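Local coordinates for toxin protein (Yersinia entomophaga, PDB 6AQK) that probably acts as an ADP-ribosyltransferase toxin, forming the C-terminal effector domain of a larger RHS protein, at residues E101-D106 with K149-G154; T130-M135 with I195-Y200; D136-S141 with Y190-I195; T160-F165 with R219-A224. All coordinates share one frame; numbering follows the deposited sequence.

Contact 1 (E101-D106 with K149-G154); sequences ETFRGD and KDPKMG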
loop_
_atom_site.group_PDB
_atom_site.type_symbol
_atom_site.label_atom_id
_atom_site.label_comp_id
_atom_site.label_asym_id
_atom_site.label_seq_id
_atom_site.Cartn_x
_atom_site.Cartn_y
_atom_site.Cartn_z
ATOM N N GLU A 101 12.751 4.851 -8.397
ATOM C CA GLU A 101 12.431 4.769 -6.958
ATOM C C GLU A 101 11.159 5.584 -6.682
ATOM O O GLU A 101 10.893 6.615 -7.318
ATOM C CB GLU A 101 13.594 5.230 -6.059
ATOM C CG GLU A 101 14.044 6.638 -6.333
ATOM C CD GLU A 101 15.229 7.144 -5.503
ATOM O OE1 GLU A 101 15.460 8.379 -5.647
ATOM O OE2 GLU A 101 15.895 6.383 -4.752
ATOM N N THR A 102 10.402 5.088 -5.722
ATOM C CA THR A 102 9.208 5.779 -5.225
ATOM C C THR A 102 9.157 5.613 -3.692
ATOM O O THR A 102 10.020 4.952 -3.084
ATOM C CB THR A 102 7.933 5.271 -5.820
ATOM O OG1 THR A 102 7.713 3.906 -5.410
ATOM C CG2 THR A 102 7.947 5.423 -7.251
ATOM N N PHE A 103 8.232 6.347 -3.066
ATOM C CA PHE A 103 8.156 6.504 -1.679
ATOM C C PHE A 103 6.738 6.454 -1.260
ATOM O O PHE A 103 5.843 6.896 -1.990
ATOM C CB PHE A 103 8.773 7.862 -1.181
ATOM C CG PHE A 103 10.161 8.062 -1.674
ATOM C CD1 PHE A 103 10.375 8.683 -2.892
ATOM C CD2 PHE A 103 11.232 7.655 -0.918
ATOM C CE1 PHE A 103 11.659 8.771 -3.415
ATOM C CE2 PHE A 103 12.538 7.791 -1.413
ATOM C CZ PHE A 103 12.737 8.352 -2.672
ATOM N N ARG A 104 6.545 5.881 -0.092
ATOM C CA ARG A 104 5.209 5.844 0.524
ATOM C C ARG A 104 5.223 6.154 1.992
ATOM O O ARG A 104 6.026 5.641 2.734
ATOM C CB ARG A 104 4.596 4.435 0.324
ATOM C CG ARG A 104 3.208 4.317 0.928
ATOM C CD ARG A 104 2.601 2.952 0.575
ATOM N NE ARG A 104 1.399 2.754 1.372
ATOM C CZ ARG A 104 0.164 3.088 1.013
ATOM N NH1 ARG A 104 -0.124 3.581 -0.183
ATOM N NH2 ARG A 104 -0.795 2.889 1.855
ATOM N N GLY A 105 4.190 6.904 2.457
ATOM C CA GLY A 105 4.000 7.208 3.838
ATOM C C GLY A 105 2.853 6.390 4.372
ATOM O O GLY A 105 1.855 6.223 3.698
ATOM N N ASP A 106 3.046 5.772 5.518
ATOM C CA ASP A 106 1.982 5.028 6.236
ATOM C C ASP A 106 1.991 5.418 7.729
ATOM O O ASP A 106 3.030 5.715 8.356
ATOM C CB ASP A 106 2.108 3.476 6.076
ATOM C CG ASP A 106 1.403 2.915 4.803
ATOM O OD1 ASP A 106 0.198 3.259 4.548
ATOM O OD2 ASP A 106 2.069 2.160 4.057
ATOM N N LYS A 149 6.580 9.839 -6.352
ATOM C CA LYS A 149 7.905 10.100 -6.892
ATOM C C LYS A 149 8.759 10.898 -5.934
ATOM O O LYS A 149 9.967 10.699 -5.910
ATOM C CB LYS A 149 7.836 10.872 -8.192
ATOM C CG LYS A 149 7.339 10.008 -9.312
ATOM C CD LYS A 149 7.034 10.826 -10.522
ATOM C CE LYS A 149 6.337 9.976 -11.576
ATOM N NZ LYS A 149 6.250 10.745 -12.848
ATOM N N ASP A 150 8.136 11.819 -5.240
ATOM C CA ASP A 150 8.898 12.758 -4.398
ATOM C C ASP A 150 8.562 12.516 -2.950
ATOM O O ASP A 150 7.398 12.577 -2.579
ATOM C CB ASP A 150 8.524 14.168 -4.836
ATOM C CG ASP A 150 9.395 15.223 -4.200
ATOM O OD1 ASP A 150 9.999 14.996 -3.136
ATOM O OD2 ASP A 150 9.524 16.273 -4.807
ATOM N N PRO A 151 9.568 12.214 -2.101
ATOM C CA PRO A 151 9.220 11.988 -0.680
ATOM C C PRO A 151 8.714 13.230 0.087
ATOM O O PRO A 151 8.141 13.110 1.186
ATOM C CB PRO A 151 10.519 11.509 -0.066
ATOM C CG PRO A 151 11.584 12.072 -0.937
ATOM C CD PRO A 151 11.024 12.130 -2.323
ATOM N N LYS A 152 8.883 14.411 -0.526
ATOM C CA LYS A 152 8.429 15.622 0.056
ATOM C C LYS A 152 6.957 15.870 -0.055
ATOM O O LYS A 152 6.460 16.772 0.599
ATOM C CB LYS A 152 9.200 16.820 -0.511
ATOM C CG LYS A 152 10.654 16.763 -0.095
ATOM C CD LYS A 152 11.388 18.055 -0.507
ATOM C CE LYS A 152 11.412 18.234 -2.025
ATOM N NZ LYS A 152 11.898 17.088 -2.869
ATOM N N MET A 153 6.236 15.144 -0.875
ATOM C CA MET A 153 4.775 15.327 -0.893
ATOM C C MET A 153 4.148 15.298 0.522
ATOM O O MET A 153 4.532 14.489 1.383
ATOM C CB MET A 153 4.140 14.220 -1.734
ATOM C CG MET A 153 4.406 14.326 -3.228
ATOM S SD MET A 153 4.039 15.939 -3.994
ATOM C CE MET A 153 2.401 15.592 -4.719
ATOM N N GLY A 154 3.168 16.162 0.786
ATOM C CA GLY A 154 2.749 16.383 2.175
ATOM C C GLY A 154 2.085 15.148 2.785
ATOM O O GLY A 154 2.029 15.000 3.997
HETATM O O HOH W 1 11.168 9.183 -7.795
#
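The Phe103 ring is sandwiched: Pro151 lies over one face, the imidazole of His164 from strand 161-167 stacks on the opposite one, and the carbonyl oxygen of Lys149 sits at the edge, in the ring plane. This joins an outermost strand of the mixed sheet, 101-106, to the type I turn Asp150-Met153 that follows strand 145-148. The proline contact is a CH-pi interaction, with Pro151 CD 3.9 Å from the centroid of the Phe103 ring, while Pro151 CB comes down 3.8 Å from Phe103 CG, nearer the rim. At the edge, Phe103 CE1 is 3.6 Å from Lys149 O. With CG anti to its own carbonyl carbon (chi1 -53°), the phenyl ring runs alongside the proline instead of butting into it. The turn is itself braced: Asp150 OD1 takes the backbone N of Lys152 at 2.9 Å, an Asx turn, and also receives Lys152 NZ through its syn lone pair. On the strand, Arg104 grips Asp106 side-on, NE and NH2 each taking one carboxylate oxygen, and NH1 reaches Ser146 O. The Phe-Arg-Gly sequence is consistent with the arginine strand of R-S-E-type ADP-ribosyltransferases, though no role is established here. No direct hydrogen bond spans the two segments; one water does it, donating to Glu101 O at 2.6 Å and to Lys149 O at 2.7 Å.

Contact 2 (T130-M135 with I195-Y200); sequences TVQKSM and ITSLQY. With PT (platinum (II) ion), chain C.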
loop_
_atom_site.group_PDB
_atom_site.type_symbol
_atom_site.label_atom_id
_atom_site.label_comp_id
_atom_site.label_asym_id
_atom_site.label_seq_id
_atom_site.Cartn_x
_atom_site.Cartn_y
_atom_site.Cartn_z
ATOM N N THR A 130 19.902 5.023 16.234
ATOM C CA THR A 130 19.343 4.319 15.041
ATOM C C THR A 130 19.710 2.847 15.110
ATOM O O THR A 130 20.675 2.451 15.800
ATOM C CB THR A 130 19.902 4.892 13.781
ATOM O OG1 THR A 130 21.332 4.746 13.841
ATOM C CG2 THR A 130 19.536 6.355 13.659
ATOM N N VAL A 131 18.899 2.031 14.440
ATOM C CA VAL A 131 19.056 0.581 14.386
ATOM C C VAL A 131 18.568 0.251 12.997
ATOM O O VAL A 131 17.540 0.841 12.534
ATOM C CB VAL A 131 18.121 -0.168 15.391
ATOM C CG1 VAL A 131 18.223 -1.680 15.206
ATOM C CG2 VAL A 131 18.479 0.182 16.798
ATOM N N GLN A 132 19.337 -0.578 12.310
ATOM C CA GLN A 132 18.877 -1.245 11.079
ATOM C C GLN A 132 18.768 -2.750 11.324
ATOM O O GLN A 132 19.485 -3.314 12.146
ATOM C CB GLN A 132 19.860 -1.102 9.945
ATOM C CG GLN A 132 20.229 0.288 9.501
ATOM C CD GLN A 132 21.185 0.248 8.300
ATOM O OE1 GLN A 132 21.339 -0.799 7.635
ATOM N NE2 GLN A 132 21.843 1.377 8.027
ATOM N N LYS A 133 17.901 -3.396 10.562
ATOM C CA LYS A 133 17.784 -4.814 10.559
ATOM C C LYS A 133 17.669 -5.207 9.096
ATOM O O LYS A 133 16.756 -4.790 8.399
ATOM C CB LYS A 133 16.587 -5.258 11.365
ATOM C CG LYS A 133 16.352 -6.753 11.323
ATOM C CD LYS A 133 15.068 -7.173 12.011
ATOM C CE LYS A 133 14.998 -8.695 12.040
ATOM N NZ LYS A 133 13.839 -9.145 12.857
ATOM N N SER A 134 18.649 -5.965 8.626
ATOM C CA SER A 134 18.641 -6.466 7.313
ATOM C C SER A 134 17.621 -7.559 7.135
ATOM O O SER A 134 17.437 -8.370 8.029
ATOM C CB SER A 134 20.021 -7.020 6.998
ATOM O OG SER A 134 20.057 -7.382 5.648
ATOM N N MET A 135 16.976 -7.609 5.966
ATOM C CA MET A 135 15.925 -8.635 5.699
ATOM C C MET A 135 16.062 -9.223 4.320
ATOM O O MET A 135 16.703 -8.657 3.429
ATOM C CB MET A 135 14.522 -7.984 5.801
ATOM C CG MET A 135 14.282 -7.206 7.096
ATOM S SD MET A 135 13.559 -8.146 8.437
ATOM C CE MET A 135 11.855 -7.952 7.757
ATOM N N ILE A 195 11.470 -7.187 0.867
ATOM C CA ILE A 195 11.859 -6.300 1.955
ATOM C C ILE A 195 13.350 -6.561 2.158
ATOM O O ILE A 195 13.756 -7.717 2.433
ATOM C CB ILE A 195 11.131 -6.578 3.261
ATOM C CG1 ILE A 195 9.594 -6.636 3.052
ATOM C CG2 ILE A 195 11.516 -5.520 4.329
ATOM C CD1 ILE A 195 9.013 -5.427 2.373
ATOM N N THR A 196 14.149 -5.501 2.060
ATOM C CA THR A 196 15.563 -5.658 2.295
ATOM C C THR A 196 16.093 -5.080 3.579
ATOM O O THR A 196 17.169 -5.508 4.039
ATOM C CB THR A 196 16.395 -5.124 1.131
ATOM O OG1 THR A 196 16.208 -3.715 1.034
ATOM C CG2 THR A 196 15.879 -5.745 -0.169
ATOM N N SER A 197 15.398 -4.131 4.191
ATOM C CA SER A 197 15.947 -3.465 5.391
ATOM C C SER A 197 14.845 -2.772 6.163
ATOM O O SER A 197 13.936 -2.149 5.525
ATOM C CB SER A 197 16.934 -2.377 4.959
ATOM O OG SER A 197 17.535 -1.948 6.143
ATOM N N LEU A 198 14.909 -2.819 7.495
ATOM C CA LEU A 198 14.068 -1.970 8.351
ATOM C C LEU A 198 15.003 -1.092 9.103
ATOM O O LEU A 198 16.057 -1.590 9.569
ATOM C CB LEU A 198 13.275 -2.755 9.337
ATOM C CG LEU A 198 12.504 -3.890 8.712
ATOM C CD1 LEU A 198 11.892 -4.669 9.857
ATOM C CD2 LEU A 198 11.496 -3.346 7.683
ATOM N N GLN A 199 14.685 0.196 9.148
ATOM C CA GLN A 199 15.466 1.184 9.957
ATOM C C GLN A 199 14.614 1.923 10.959
ATOM O O GLN A 199 13.479 2.356 10.661
ATOM C CB GLN A 199 16.091 2.270 9.127
ATOM C CG GLN A 199 16.944 1.803 7.987
ATOM C CD GLN A 199 17.532 2.984 7.168
ATOM O OE1 GLN A 199 17.785 2.793 6.022
ATOM N NE2 GLN A 199 17.748 4.218 7.802
ATOM N N TYR A 200 15.198 2.167 12.127
ATOM C CA TYR A 200 14.568 2.965 13.151
ATOM C C TYR A 200 15.325 4.283 13.291
ATOM O O TYR A 200 16.564 4.336 13.291
ATOM C CB TYR A 200 14.567 2.230 14.510
ATOM C CG TYR A 200 14.293 3.143 15.670
ATOM C CD1 TYR A 200 13.020 3.712 15.863
ATOM C CD2 TYR A 200 15.309 3.493 16.560
ATOM C CE1 TYR A 200 12.756 4.561 16.951
ATOM C CE2 TYR A 200 15.060 4.339 17.631
ATOM C CZ TYR A 200 13.806 4.866 17.837
ATOM O OH TYR A 200 13.597 5.705 18.879
HETATM PT PT PT C . 13.004 -10.140 8.353
#
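Met135 carries the apolar end of an antiparallel strand pair, and its partners Ile195 and Leu198 lie on the neighbouring strand of the central mixed sheet. Its CB rests 3.5 Å from Ile195 O. CG comes next and meets the branch point of Leu198, 4.1 Å from Leu198 CG. A turn of chi2 to -91° then bends the chain, and the thioether sulfur SD binds a platinum(II) ion at 2.1 Å, probably a heavy atom brought in for crystallography; one further atom, from outside the two strands, also binds the ion. Leu198 CD1 flanks the sulfur, 4.1 Å from Met135 SD, whereas the placement of the terminal CE is doubtful because it falls so close to the platinum. Leu198 in turn leans on Trp116 and Phe120 of helix 115-124, which covers the face bearing Leu198 and Tyr200.

The other face is polar. There Gln132 and Gln199 run side by side, CG of Gln132 lying 3.9 Å from CG of Gln199, and their amide planes are only 23° apart. Backbone bonds hold the register: Tyr200 N gives to Val131 O at 2.7 Å, and Lys133 pairs with Leu198 in both directions. The tyrosine hydroxyl is tied down beyond the strands, by Lys127 O. Regular pairing breaks at Thr196 and Ser197, which both face Lys223 of the next strand in a classic beta bulge. In the adjoining bond from Met135 N to Thr196 O, 2.9 Å long, the donor stands 63° out of the carbonyl plane.

Contact 3 (D136-S141 with Y190-I195); sequences DLEIKS and YNRMKI
Ile139 and Met193 form the apolar centre, lying side by side and pointing the same way. Their gamma carbons are pressed close, with Ile139 CG1 just 3.3 Å from Met193 CG, tighter than ordinary van der Waals contact. Each chain has turned this gamma carbon between its own N and carbonyl carbon (chi1 67° in both), which keeps the two running in step; farther along, Ile139 CD1 touches Met193 SD at 3.8 Å. Next to them Leu137 meets Ile195, CB of one 4.3 Å from CB of the other. Trp116 of helix 115-124 lies against both Leu137 and Ile195, while Trp163 and Phe165 of strand 161-167 pack on Met193.

Around this core the backbones pair closely, as in the bond from Ile195 N to Leu137 O, 2.6 Å long. Past the last regular bridge the ladder is prolonged by Ser141 N to Asn191 O and by Tyr190 N to Ser141 O, so the pairing continues into the residues just before strand 192-200 and just after strand 131-140.

The opposite face carries charge. Lys194 NZ approaches the syn side of Asp136 OD1 at 2.7 Å, with a second, weak bond to OD2. Arg192 NH2 drops onto Glu138 OE2 from above the carboxylate plane, also at 2.7 Å, and the carboxylate and guanidinium planes stand 68° apart. With an apolar face packed against helix 115-124 and neighbouring strands, and a salt-bridged one behind it, this is an antiparallel edge pair of the mixed sheet in a probable ADP-ribosyltransferase domain.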
loop_
_atom_site.group_PDB
_atom_site.type_symbol
_atom_site.label_atom_id
_atom_site.label_comp_id
_atom_site.label_asym_id
_atom_site.label_seq_id
_atom_site.Cartn_x
_atom_site.Cartn_y
_atom_site.Cartn_z
ATOM N N ASP A 136 15.330 -10.290 4.056
ATOM C CA ASP A 136 15.257 -10.756 2.716
ATOM C C ASP A 136 13.918 -11.363 2.421
ATOM O O ASP A 136 13.825 -12.461 1.853
ATOM C CB ASP A 136 16.374 -11.783 2.506
ATOM C CG ASP A 136 16.737 -11.891 1.098
ATOM O OD1 ASP A 136 17.356 -10.925 0.606
ATOM O OD2 ASP A 136 16.360 -12.878 0.452
ATOM N N LEU A 137 12.865 -10.614 2.704
ATOM C CA LEU A 137 11.566 -11.225 2.818
ATOM C C LEU A 137 10.759 -10.837 1.566
ATOM O O LEU A 137 10.587 -9.643 1.259
ATOM C CB LEU A 137 10.929 -10.778 4.142
ATOM C CG LEU A 137 9.486 -11.198 4.409
ATOM C CD1 LEU A 137 9.439 -12.684 4.615
ATOM C CD2 LEU A 137 8.831 -10.452 5.564
ATOM N N GLU A 138 10.249 -11.843 0.848
ATOM C CA GLU A 138 9.379 -11.599 -0.280
ATOM C C GLU A 138 7.923 -11.649 0.183
ATOM O O GLU A 138 7.509 -12.569 0.909
ATOM C CB GLU A 138 9.645 -12.562 -1.434
ATOM C CG GLU A 138 8.683 -12.373 -2.609
ATOM C CD GLU A 138 9.059 -13.123 -3.867
ATOM O OE1 GLU A 138 10.272 -13.224 -4.166
ATOM O OE2 GLU A 138 8.126 -13.581 -4.575
ATOM N N ILE A 139 7.151 -10.634 -0.217
ATOM C CA ILE A 139 5.748 -10.577 0.121
ATOM C C ILE A 139 4.933 -10.230 -1.139
ATOM O O ILE A 139 5.450 -9.630 -2.099
ATOM C CB ILE A 139 5.451 -9.576 1.275
ATOM C CG1 ILE A 139 5.690 -8.150 0.891
ATOM C CG2 ILE A 139 6.251 -9.854 2.562
ATOM C CD1 ILE A 139 4.925 -7.187 1.785
ATOM N N LYS A 140 3.664 -10.627 -1.128
ATOM C CA LYS A 140 2.695 -10.188 -2.101
ATOM C C LYS A 140 1.844 -9.114 -1.415
ATOM O O LYS A 140 1.286 -9.358 -0.392
ATOM C CB LYS A 140 1.748 -11.338 -2.515
ATOM C CG LYS A 140 2.334 -12.448 -3.341
ATOM C CD LYS A 140 1.216 -13.449 -3.716
ATOM C CE LYS A 140 1.762 -14.670 -4.464
ATOM N NZ LYS A 140 2.815 -14.305 -5.479
ATOM N N SER A 141 1.717 -7.945 -2.013
ATOM C CA SER A 141 1.207 -6.806 -1.297
ATOM C C SER A 141 -0.303 -7.048 -1.173
ATOM O O SER A 141 -0.951 -7.516 -2.131
ATOM C CB SER A 141 1.497 -5.537 -2.057
ATOM O OG SER A 141 0.793 -4.487 -1.455
ATOM N N TYR A 190 -1.451 -7.798 -4.940
ATOM C CA TYR A 190 -0.491 -8.936 -5.003
ATOM C C TYR A 190 0.840 -8.621 -5.648
ATOM O O TYR A 190 1.648 -9.517 -5.855
ATOM C CB TYR A 190 -1.075 -10.243 -5.573
ATOM C CG TYR A 190 -2.506 -10.523 -5.144
ATOM C CD1 TYR A 190 -2.871 -10.555 -3.807
ATOM C CD2 TYR A 190 -3.483 -10.847 -6.093
ATOM C CE1 TYR A 190 -4.177 -10.812 -3.401
ATOM C CE2 TYR A 190 -4.815 -11.099 -5.689
ATOM C CZ TYR A 190 -5.150 -11.113 -4.361
ATOM O OH TYR A 190 -6.439 -11.391 -3.955
ATOM N N ASN A 191 1.142 -7.339 -5.857
ATOM C CA ASN A 191 2.451 -6.934 -6.323
ATOM C C ASN A 191 3.522 -7.585 -5.457
ATOM O O ASN A 191 3.419 -7.580 -4.225
ATOM C CB ASN A 191 2.549 -5.416 -6.240
ATOM C CG ASN A 191 3.882 -4.889 -6.679
ATOM O OD1 ASN A 191 4.257 -5.117 -7.811
ATOM N ND2 ASN A 191 4.593 -4.178 -5.782
ATOM N N ARG A 192 4.550 -8.110 -6.112
ATOM C CA ARG A 192 5.659 -8.737 -5.427
ATOM C C ARG A 192 6.708 -7.738 -5.050
ATOM O O ARG A 192 7.177 -6.978 -5.888
ATOM C CB ARG A 192 6.288 -9.846 -6.323
ATOM C CG ARG A 192 5.356 -11.056 -6.451
ATOM C CD ARG A 192 5.865 -12.229 -7.288
ATOM N NE ARG A 192 6.932 -11.835 -8.192
ATOM C CZ ARG A 192 8.224 -12.190 -8.113
ATOM N NH1 ARG A 192 9.064 -11.740 -9.027
ATOM N NH2 ARG A 192 8.696 -13.007 -7.163
ATOM N N MET A 193 7.111 -7.798 -3.798
ATOM C CA MET A 193 8.201 -6.967 -3.291
ATOM C C MET A 193 9.124 -7.791 -2.380
ATOM O O MET A 193 8.725 -8.790 -1.782
ATOM C CB MET A 193 7.674 -5.746 -2.573
ATOM C CG MET A 193 6.927 -5.979 -1.289
ATOM S SD MET A 193 6.446 -4.432 -0.412
ATOM C CE MET A 193 5.403 -3.701 -1.644
ATOM N N LYS A 194 10.355 -7.335 -2.279
ATOM C CA LYS A 194 11.361 -7.953 -1.433
ATOM C C LYS A 194 11.776 -6.927 -0.400
ATOM O O LYS A 194 12.265 -5.896 -0.809
ATOM C CB LYS A 194 12.534 -8.378 -2.296
ATOM C CG LYS A 194 13.669 -9.038 -1.540
ATOM C CD LYS A 194 14.780 -9.187 -2.566
ATOM C CE LYS A 194 16.128 -9.579 -1.990
ATOM N NZ LYS A 194 16.130 -11.053 -1.790
ATOM N N ILE A 195 11.470 -7.187 0.867
ATOM C CA ILE A 195 11.859 -6.300 1.955
ATOM C C ILE A 195 13.350 -6.561 2.158
ATOM O O ILE A 195 13.756 -7.717 2.433
ATOM C CB ILE A 195 11.131 -6.578 3.261
ATOM C CG1 ILE A 195 9.594 -6.636 3.052
ATOM C CG2 ILE A 195 11.516 -5.520 4.329
ATOM C CD1 ILE A 195 9.013 -5.427 2.373
#

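Contact 4 (T160-F165 with R219-A224); sequences TIMWHF and RYIIKA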
loop_
_atom_site.group_PDB
_atom_site.type_symbol
_atom_site.label_atom_id
_atom_site.label_comp_id
_atom_site.label_asym_id
_atom_site.label_seq_id
_atom_site.Cartn_x
_atom_site.Cartn_y
_atom_site.Cartn_z
ATOM N N THR A 160 4.510 8.405 10.029
ATOM C CA THR A 160 5.424 7.752 10.939
ATOM C C THR A 160 6.350 6.760 10.224
ATOM O O THR A 160 7.532 6.583 10.611
ATOM C CB THR A 160 4.662 7.122 12.130
ATOM O OG1 THR A 160 3.884 8.140 12.764
ATOM C CG2 THR A 160 5.601 6.488 13.154
ATOM N N ILE A 161 5.816 6.066 9.223
ATOM C CA ILE A 161 6.562 5.034 8.502
ATOM C C ILE A 161 6.696 5.509 7.058
ATOM O O ILE A 161 5.742 5.991 6.437
ATOM C CB ILE A 161 5.800 3.685 8.550
ATOM C CG1 ILE A 161 5.652 3.268 10.017
ATOM C CG2 ILE A 161 6.504 2.601 7.729
ATOM C CD1 ILE A 161 4.635 2.211 10.300
ATOM N N MET A 162 7.889 5.378 6.509
ATOM C CA MET A 162 8.082 5.654 5.105
ATOM C C MET A 162 8.702 4.426 4.440
ATOM O O MET A 162 9.681 3.866 4.928
ATOM C CB MET A 162 8.981 6.857 4.832
ATOM C CG MET A 162 9.021 7.257 3.366
ATOM S SD MET A 162 10.298 8.507 2.913
ATOM C CE MET A 162 11.657 7.393 2.767
ATOM N N TRP A 163 8.157 4.027 3.309
ATOM C CA TRP A 163 8.798 3.055 2.471
ATOM C C TRP A 163 9.651 3.738 1.406
ATOM O O TRP A 163 9.269 4.736 0.833
ATOM C CB TRP A 163 7.756 2.234 1.720
ATOM C CG TRP A 163 6.635 1.601 2.476
ATOM C CD1 TRP A 163 5.573 2.221 3.063
ATOM C CD2 TRP A 163 6.389 0.154 2.642
ATOM N NE1 TRP A 163 4.695 1.294 3.588
ATOM C CE2 TRP A 163 5.158 0.026 3.340
ATOM C CE3 TRP A 163 7.080 -1.008 2.292
ATOM C CZ2 TRP A 163 4.603 -1.209 3.642
ATOM C CZ3 TRP A 163 6.512 -2.230 2.575
ATOM C CH2 TRP A 163 5.299 -2.317 3.285
ATOM N N HIS A 164 10.799 3.145 1.122
ATOM C CA HIS A 164 11.656 3.599 0.049
ATOM C C HIS A 164 11.804 2.423 -0.874
ATOM O O HIS A 164 12.463 1.433 -0.540
ATOM C CB HIS A 164 13.015 4.025 0.593
ATOM C CG HIS A 164 13.945 4.510 -0.461
ATOM N ND1 HIS A 164 15.266 4.775 -0.211
ATOM C CD2 HIS A 164 13.743 4.760 -1.778
ATOM C CE1 HIS A 164 15.841 5.202 -1.323
ATOM N NE2 HIS A 164 14.934 5.209 -2.287
ATOM N N PHE A 165 11.160 2.556 -2.027
ATOM C CA PHE A 165 11.086 1.521 -3.052
ATOM C C PHE A 165 12.130 1.725 -4.121
ATOM O O PHE A 165 12.258 2.798 -4.695
ATOM C CB PHE A 165 9.732 1.540 -3.675
ATOM C CG PHE A 165 8.650 1.057 -2.731
ATOM C CD1 PHE A 165 8.680 -0.229 -2.199
ATOM C CD2 PHE A 165 7.604 1.881 -2.397
ATOM C CE1 PHE A 165 7.719 -0.654 -1.295
ATOM C CE2 PHE A 165 6.679 1.471 -1.491
ATOM C CZ PHE A 165 6.696 0.226 -0.984
ATOM N N ARG A 219 9.675 7.711 11.959
ATOM C CA ARG A 219 10.407 6.879 12.924
ATOM C C ARG A 219 10.899 5.574 12.314
ATOM O O ARG A 219 11.799 4.941 12.864
ATOM C CB ARG A 219 9.544 6.633 14.212
ATOM C CG ARG A 219 8.963 7.922 14.831
ATOM C CD ARG A 219 10.000 8.674 15.693
ATOM N NE ARG A 219 11.172 9.243 15.021
ATOM C CZ ARG A 219 11.196 10.420 14.369
ATOM N NH1 ARG A 219 12.306 10.819 13.775
ATOM N NH2 ARG A 219 10.113 11.198 14.250
ATOM N N TYR A 220 10.276 5.106 11.234
ATOM C CA TYR A 220 10.611 3.820 10.629
ATOM C C TYR A 220 10.682 3.949 9.094
ATOM O O TYR A 220 9.832 4.592 8.478
ATOM C CB TYR A 220 9.569 2.729 10.950
ATOM C CG TYR A 220 9.541 2.514 12.410
ATOM C CD1 TYR A 220 10.518 1.743 13.002
ATOM C CD2 TYR A 220 8.644 3.197 13.217
ATOM C CE1 TYR A 220 10.575 1.594 14.372
ATOM C CE2 TYR A 220 8.685 3.087 14.619
ATOM C CZ TYR A 220 9.681 2.274 15.176
ATOM O OH TYR A 220 9.823 2.091 16.547
ATOM N N ILE A 221 11.735 3.368 8.537
ATOM C CA ILE A 221 11.938 3.245 7.109
ATOM C C ILE A 221 11.940 1.792 6.691
ATOM O O ILE A 221 12.682 0.950 7.239
ATOM C CB ILE A 221 13.254 3.894 6.633
ATOM C CG1 ILE A 221 13.409 5.332 7.220
ATOM C CG2 ILE A 221 13.310 3.872 5.090
ATOM C CD1 ILE A 221 12.380 6.392 6.775
ATOM N N ILE A 222 11.085 1.489 5.740
ATOM C CA ILE A 222 11.093 0.169 5.110
ATOM C C ILE A 222 11.721 0.327 3.736
ATOM O O ILE A 222 11.185 0.969 2.899
ATOM C CB ILE A 222 9.698 -0.433 4.995
ATOM C CG1 ILE A 222 8.973 -0.411 6.353
ATOM C CG2 ILE A 222 9.821 -1.812 4.409
ATOM C CD1 ILE A 222 7.499 -0.765 6.208
ATOM N N LYS A 223 12.866 -0.313 3.496
ATOM C CA LYS A 223 13.456 -0.413 2.177
ATOM C C LYS A 223 13.028 -1.736 1.536
ATOM O O LYS A 223 13.166 -2.794 2.128
ATOM C CB LYS A 223 14.986 -0.408 2.273
ATOM C CG LYS A 223 15.479 0.894 2.890
ATOM C CD LYS A 223 16.976 1.136 2.744
ATOM C CE LYS A 223 17.401 1.449 1.317
ATOM N NZ LYS A 223 18.908 1.398 1.289
ATOM N N ALA A 224 12.564 -1.637 0.300
ATOM C CA ALA A 224 12.076 -2.759 -0.455
ATOM C C ALA A 224 12.293 -2.579 -1.936
ATOM O O ALA A 224 12.402 -1.456 -2.435
ATOM C CB ALA A 224 10.598 -2.947 -0.181
#
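Trp163 and Ile222 run side by side in the same direction, with the CD1 methyl of the isoleucine over the indole face. They belong to a parallel strand pair inside the mixed sheet, and their contact is a CH-pi interaction: Ile222 CD1 stands 3.7 Å from the centroid of the six-membered ring of Trp163, only 5° off the ring normal. Ile222 CG2 lies 3.6 Å from Trp163 CE3, on the rim of the same ring. On its other flank the same CD1 meets Ile161 CG2 at 3.8 Å, those two chains crossing at a slant, so Ile222 is wedged between its two neighbours. Farther along this face, Ala224 CB lies 3.8 Å from Phe165 CE1.

On the other face of the sheet Met162 and Ile221 run side by side, pointing the same way, Met162 CB to Ile221 CD1 being 3.9 Å. His164 shares this face; Tyr207 OH binds its ND1 and Glu101 its NE2, which fixes the rotation of the imidazole. The indole is likewise held, NE1 bonding to Asp106.

The backbone ladder alternates donors and acceptors along both strands and begins with a fork: Thr160 O accepts both Arg219 N at 2.8 Å and Tyr220 N at 3.2 Å, each in the carbonyl plane.

In the fold
All four contacts reach one mixed sheet, ordered 101-106, 161-167, 220-226, 192-200, 131-140. Contact 4 is its parallel middle, contacts 2 and 3 form consecutive parts of the pairing along one edge, and contact 1 covers the strand at the other. Contacts 2 and 3 share Ile195, with about 15 Å between centres, and contact 3 is nested within the loop closed by contact 2. Contact 4 touches each of the others, its centre about 9 Å from that of contact 2, 10 Å from contact 1's and 14 Å from contact 3's. Contact 1 closes before contact 4 opens; each alternates along the chain with contacts 2 and 3. Strands distant in sequence are thereby knitted into one probable ADP-ribosyltransferase core.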